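Local coordinates for probable WRKY transcription factor 52 (Arabidopsis thaliana, PDB 4C6S), which acts as a plant immune receptor and W-box-binding transcription factor, pairing with RPS4 to recognise bacterial effectors, and is represented here by its TIR domain, at residues S11-V16 / L75-K80; M62-N67 / V93-Y98. One frame throughout, in Å; residues are numbered along the deposited sequence.

Interaction 1: S11-V16 / L75-K80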
# COMPACT_ATOMS: atom_id res chain seq x y z
N SER A 11 5.98 -14.29 2.32
CA SER A 11 6.64 -14.53 1.04
C SER A 11 5.85 -13.82 -0.05
O SER A 11 4.62 -13.77 0.02
CB SER A 11 6.75 -16.02 0.74
OG SER A 11 5.50 -16.66 0.97
N CYS A 12 6.55 -13.28 -1.05
CA CYS A 12 5.89 -12.52 -2.12
C CYS A 12 6.77 -12.42 -3.35
O CYS A 12 7.94 -12.79 -3.31
CB CYS A 12 5.52 -11.10 -1.64
SG CYS A 12 6.97 -10.05 -1.27
N VAL A 13 6.20 -11.92 -4.44
CA VAL A 13 6.99 -11.63 -5.63
C VAL A 13 7.54 -10.20 -5.53
O VAL A 13 7.05 -9.40 -4.73
CB VAL A 13 6.18 -11.82 -6.92
CG1 VAL A 13 5.69 -13.26 -7.02
CG2 VAL A 13 5.01 -10.86 -6.95
N GLU A 14 8.55 -9.87 -6.33
CA GLU A 14 9.24 -8.60 -6.16
C GLU A 14 8.34 -7.40 -6.43
O GLU A 14 8.49 -6.35 -5.79
CB GLU A 14 10.51 -8.54 -7.01
CG GLU A 14 10.26 -8.54 -8.50
CD GLU A 14 11.51 -8.84 -9.30
OE1 GLU A 14 12.62 -8.75 -8.73
OE2 GLU A 14 11.38 -9.16 -10.51
N GLU A 15 7.37 -7.57 -7.33
CA GLU A 15 6.46 -6.49 -7.71
C GLU A 15 5.67 -5.86 -6.56
O GLU A 15 5.30 -4.69 -6.63
CB GLU A 15 5.48 -6.96 -8.81
CG GLU A 15 6.13 -7.57 -10.05
CD GLU A 15 6.41 -9.07 -9.92
OE1 GLU A 15 7.40 -9.44 -9.26
OE2 GLU A 15 5.64 -9.88 -10.49
N VAL A 16 5.40 -6.62 -5.50
CA VAL A 16 4.66 -6.07 -4.38
C VAL A 16 5.48 -5.97 -3.10
O VAL A 16 4.97 -5.54 -2.06
CB VAL A 16 3.39 -6.88 -4.10
CG1 VAL A 16 2.46 -6.82 -5.31
CG2 VAL A 16 3.75 -8.33 -3.77
N LEU A 75 4.28 -23.87 -8.95
CA LEU A 75 5.41 -24.79 -8.94
C LEU A 75 6.73 -24.04 -9.10
O LEU A 75 7.75 -24.39 -8.50
CB LEU A 75 5.28 -25.83 -10.05
CG LEU A 75 4.18 -26.89 -9.91
CD1 LEU A 75 4.12 -27.76 -11.15
CD2 LEU A 75 4.44 -27.74 -8.69
N ASP A 76 6.68 -22.98 -9.91
CA ASP A 76 7.87 -22.22 -10.24
C ASP A 76 8.41 -21.41 -9.06
O ASP A 76 9.62 -21.31 -8.88
CB ASP A 76 7.57 -21.29 -11.41
CG ASP A 76 8.79 -20.54 -11.89
OD1 ASP A 76 9.89 -21.14 -11.91
OD2 ASP A 76 8.65 -19.36 -12.25
N LYS A 77 7.51 -20.85 -8.26
CA LYS A 77 7.91 -19.85 -7.27
C LYS A 77 7.47 -20.13 -5.84
O LYS A 77 8.15 -19.74 -4.90
CB LYS A 77 7.38 -18.47 -7.66
CG LYS A 77 8.03 -17.86 -8.88
CD LYS A 77 7.54 -16.43 -9.09
CE LYS A 77 8.04 -15.85 -10.41
NZ LYS A 77 7.71 -14.40 -10.52
N PHE A 78 6.31 -20.75 -5.66
CA PHE A 78 5.75 -20.85 -4.31
C PHE A 78 5.77 -22.26 -3.71
O PHE A 78 5.71 -22.40 -2.49
CB PHE A 78 4.36 -20.22 -4.25
CG PHE A 78 4.39 -18.71 -4.24
CD1 PHE A 78 4.52 -18.01 -3.04
CD2 PHE A 78 4.33 -17.98 -5.42
CE1 PHE A 78 4.54 -16.61 -3.00
CE2 PHE A 78 4.38 -16.58 -5.40
CZ PHE A 78 4.48 -15.89 -4.19
N ALA A 79 5.85 -23.30 -4.54
CA ALA A 79 5.98 -24.66 -4.01
C ALA A 79 7.14 -24.75 -3.03
O ALA A 79 7.04 -25.43 -2.01
CB ALA A 79 6.16 -25.68 -5.14
N LYS A 80 8.24 -24.06 -3.33
CA LYS A 80 9.41 -24.11 -2.47
C LYS A 80 9.16 -23.42 -1.12
O LYS A 80 9.87 -23.70 -0.15
CB LYS A 80 10.63 -23.49 -3.17
CG LYS A 80 10.50 -21.99 -3.43
CD LYS A 80 11.65 -21.49 -4.29
CE LYS A 80 11.76 -19.97 -4.23
NZ LYS A 80 11.27 -19.29 -5.46
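Phe78 and Val13 are brought together by matching first torsions: in each, a gamma carbon is anti to the carbonyl carbon, beside the backbone N, CG at chi1 -76° in Phe78 and CG1 at chi1 -60° in Val13. The phenyl group of Phe78 thereby reaches from the helix toward the end of strand 8-12, and the two side chains cross at about a right angle. CG1 of Val13 lies 3.9 Å from CE2 of Phe78, near the plane of the ring, so the methyl meets the ring's rim. Two further neighbours also lie at that rim: CA of Cys12 sits 4.2 Å from CZ of Phe78, and OG of Ser11 is 4.1 Å from CE1 of Phe78. A flat, rigid ring suits this place because its outer carbons can lie along the chain from Ser11 to Val13. Here helix 74-82 packs on the parallel sheet of the TIR domain, a flavodoxin-like alpha/beta fold, at the point where strand 8-12 gives way to the loop that follows. Phe78 also rests on Met62, Leu64 and Pro65 of the adjoining strand 59-65. Lys77 runs an extended chain past Val13, its NZ 4.2 Å from CG1 of Val13, to form a salt bridge with Asp41. The same aspartate accepts a hydrogen bond from the backbone N of Glu14. A long lysine suits this partly exposed place, since its extended methylenes carry the ammonium group to the carboxylate of Asp41. Lys80 turns its NZ back to the carbonyl O of Lys77, 3.2 Å away, and also donates to the carbonyl of Val40.

Interaction 2: M62-N67 / V93-Y98. With SO4 (sulfate ion), chain D.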
# COMPACT_ATOMS: atom_id res chain seq x y z
N MET A 62 1.67 -16.39 2.61
CA MET A 62 2.06 -16.37 1.20
C MET A 62 1.22 -15.34 0.48
O MET A 62 0.01 -15.49 0.37
CB MET A 62 1.84 -17.74 0.56
CG MET A 62 2.71 -18.82 1.21
SD MET A 62 2.58 -20.46 0.46
CE MET A 62 2.88 -20.07 -1.23
N VAL A 63 1.86 -14.26 0.03
CA VAL A 63 1.15 -13.25 -0.75
C VAL A 63 1.35 -13.58 -2.20
O VAL A 63 2.47 -13.56 -2.72
CB VAL A 63 1.68 -11.84 -0.46
CG1 VAL A 63 0.99 -10.84 -1.38
CG2 VAL A 63 1.44 -11.50 1.00
N LEU A 64 0.26 -13.94 -2.86
CA LEU A 64 0.33 -14.56 -4.18
C LEU A 64 -0.03 -13.54 -5.24
O LEU A 64 -0.86 -12.65 -4.99
CB LEU A 64 -0.64 -15.75 -4.24
CG LEU A 64 -0.27 -16.85 -3.25
CD1 LEU A 64 -1.46 -17.74 -2.94
CD2 LEU A 64 0.89 -17.68 -3.78
N PRO A 65 0.60 -13.65 -6.42
CA PRO A 65 0.30 -12.74 -7.54
C PRO A 65 -1.00 -13.17 -8.21
O PRO A 65 -1.00 -13.90 -9.20
CB PRO A 65 1.50 -12.92 -8.47
CG PRO A 65 1.96 -14.34 -8.22
CD PRO A 65 1.68 -14.61 -6.76
N GLY A 66 -2.11 -12.70 -7.66
CA GLY A 66 -3.41 -13.21 -8.04
C GLY A 66 -3.86 -12.88 -9.44
O GLY A 66 -4.79 -13.51 -9.94
N ASN A 67 -3.22 -11.90 -10.07
CA ASN A 67 -3.54 -11.55 -11.46
C ASN A 67 -2.94 -12.55 -12.46
O ASN A 67 -3.29 -12.54 -13.64
CB ASN A 67 -3.02 -10.15 -11.78
CG ASN A 67 -3.86 -9.05 -11.13
OD1 ASN A 67 -4.71 -9.31 -10.28
ND2 ASN A 67 -3.61 -7.80 -11.54
N VAL A 93 -0.27 -21.83 7.65
CA VAL A 93 -0.10 -21.16 6.37
C VAL A 93 -1.33 -20.31 6.04
O VAL A 93 -2.46 -20.79 6.06
CB VAL A 93 0.18 -22.16 5.23
CG1 VAL A 93 0.34 -21.42 3.91
CG2 VAL A 93 1.42 -22.99 5.55
N VAL A 94 -1.11 -19.03 5.78
CA VAL A 94 -2.20 -18.14 5.39
C VAL A 94 -1.90 -17.64 3.99
O VAL A 94 -0.77 -17.26 3.70
CB VAL A 94 -2.32 -16.96 6.36
CG1 VAL A 94 -3.43 -16.01 5.92
CG2 VAL A 94 -2.58 -17.47 7.78
N SER A 95 -2.91 -17.66 3.10
CA SER A 95 -2.67 -17.30 1.71
C SER A 95 -3.42 -16.03 1.38
O SER A 95 -4.54 -15.82 1.84
CB SER A 95 -3.15 -18.42 0.77
OG SER A 95 -2.35 -19.58 0.93
N VAL A 96 -2.80 -15.17 0.58
CA VAL A 96 -3.43 -13.91 0.21
C VAL A 96 -3.42 -13.79 -1.30
O VAL A 96 -2.35 -13.77 -1.92
CB VAL A 96 -2.66 -12.71 0.81
CG1 VAL A 96 -3.35 -11.39 0.45
CG2 VAL A 96 -2.56 -12.83 2.35
N LEU A 97 -4.62 -13.73 -1.89
CA LEU A 97 -4.73 -13.57 -3.34
C LEU A 97 -4.78 -12.08 -3.61
O LEU A 97 -5.83 -11.45 -3.44
CB LEU A 97 -5.99 -14.25 -3.89
CG LEU A 97 -6.06 -15.75 -3.64
CD1 LEU A 97 -7.35 -16.33 -4.23
CD2 LEU A 97 -4.86 -16.42 -4.29
N TYR A 98 -3.64 -11.51 -3.98
CA TYR A 98 -3.53 -10.06 -4.11
C TYR A 98 -3.47 -9.62 -5.56
O TYR A 98 -2.67 -10.14 -6.35
CB TYR A 98 -2.30 -9.53 -3.35
CG TYR A 98 -2.22 -8.03 -3.46
CD1 TYR A 98 -3.08 -7.22 -2.73
CD2 TYR A 98 -1.33 -7.43 -4.34
CE1 TYR A 98 -3.05 -5.83 -2.87
CE2 TYR A 98 -1.29 -6.05 -4.48
CZ TYR A 98 -2.14 -5.26 -3.73
OH TYR A 98 -2.11 -3.90 -3.87
S SO4 D . -0.14 -8.90 -8.79
O1 SO4 D . -0.64 -7.53 -8.82
O2 SO4 D . 0.69 -9.05 -7.60
O3 SO4 D . 0.68 -9.14 -9.98
O4 SO4 D . -1.26 -9.86 -8.82
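Met62 and Val94 start a run of five backbone hydrogen bonds that joins the two strands in parallel. Met62 N donates to Val94 O and Val96 N to Met62 O, each at 2.8 Å; Leu64 N then bonds to Val96 O with an N-H...O angle of 168°. The last two bonds are less well aligned: Tyr98 N lies 3.2 Å from Leu64 O, and Gly66 N approaches Tyr98 O from above the carbonyl plane, at 2.9 Å. Glycine suits this position, since a CB there would point toward strand 93-98 and come tight against Tyr98 O. Pro65, which has no N-H to give, is the centre of an inverse gamma turn.

Apolar contacts occur on both faces. Beside Met62 and Ser95, CD1 of Leu64 meets CD2 of Leu97 at 3.9 Å, and both leucines press on Leu111 of helix 104-113, where branched aliphatic chains suit a sheet-helix interface. On the face of Val63 and Val96, CG1 of Val63 is 4.1 Å from CB of Tyr98. With CG anti to the backbone N (chi1 -179°), Tyr98 extends alongside Val63 in the same direction, and its ring continues outward to stack with Phe20. Its hydroxyl bonds to Asp128, so an aromatic with a polar end fits this partly exposed C-terminal end of the strand.

Polar contacts gather past the strand ends. Asn67 N donates to O4 of a sulfate, probably from the crystallisation liquor, at 3.1 Å and nearly straight, 164°. The side-chain amide of Asn67 donates through ND2 to Asp100 and accepts at OD1 from Ser101 N, tying together the loops after both strands.

Strand 59-65, helix 74-82 and strand 92-98 make a beta-alpha-beta unit, characteristic of the parallel-sheet TIR fold.

Interactions 1 and 2 lie with their centres about 9 Å apart and both reach the same sheet, in which strand 8-12 neighbours strand 59-65. Ser11 O is 2.8 Å from Val63 N, a probable hydrogen bond that carries the sheet from one contact into the other. Phe78 is the second bridge: its CZ lies 3.4 Å from Val63 O, so the ring that meets Ser11 to Val13 also sits against the strand paired in interaction 2. Helix 74-82 is the connection between the two strands of interaction 2. A sulfate marks the C-terminal side of the sheet: it bonds to Asn67 and lies about 5 Å from the side chain of Val13.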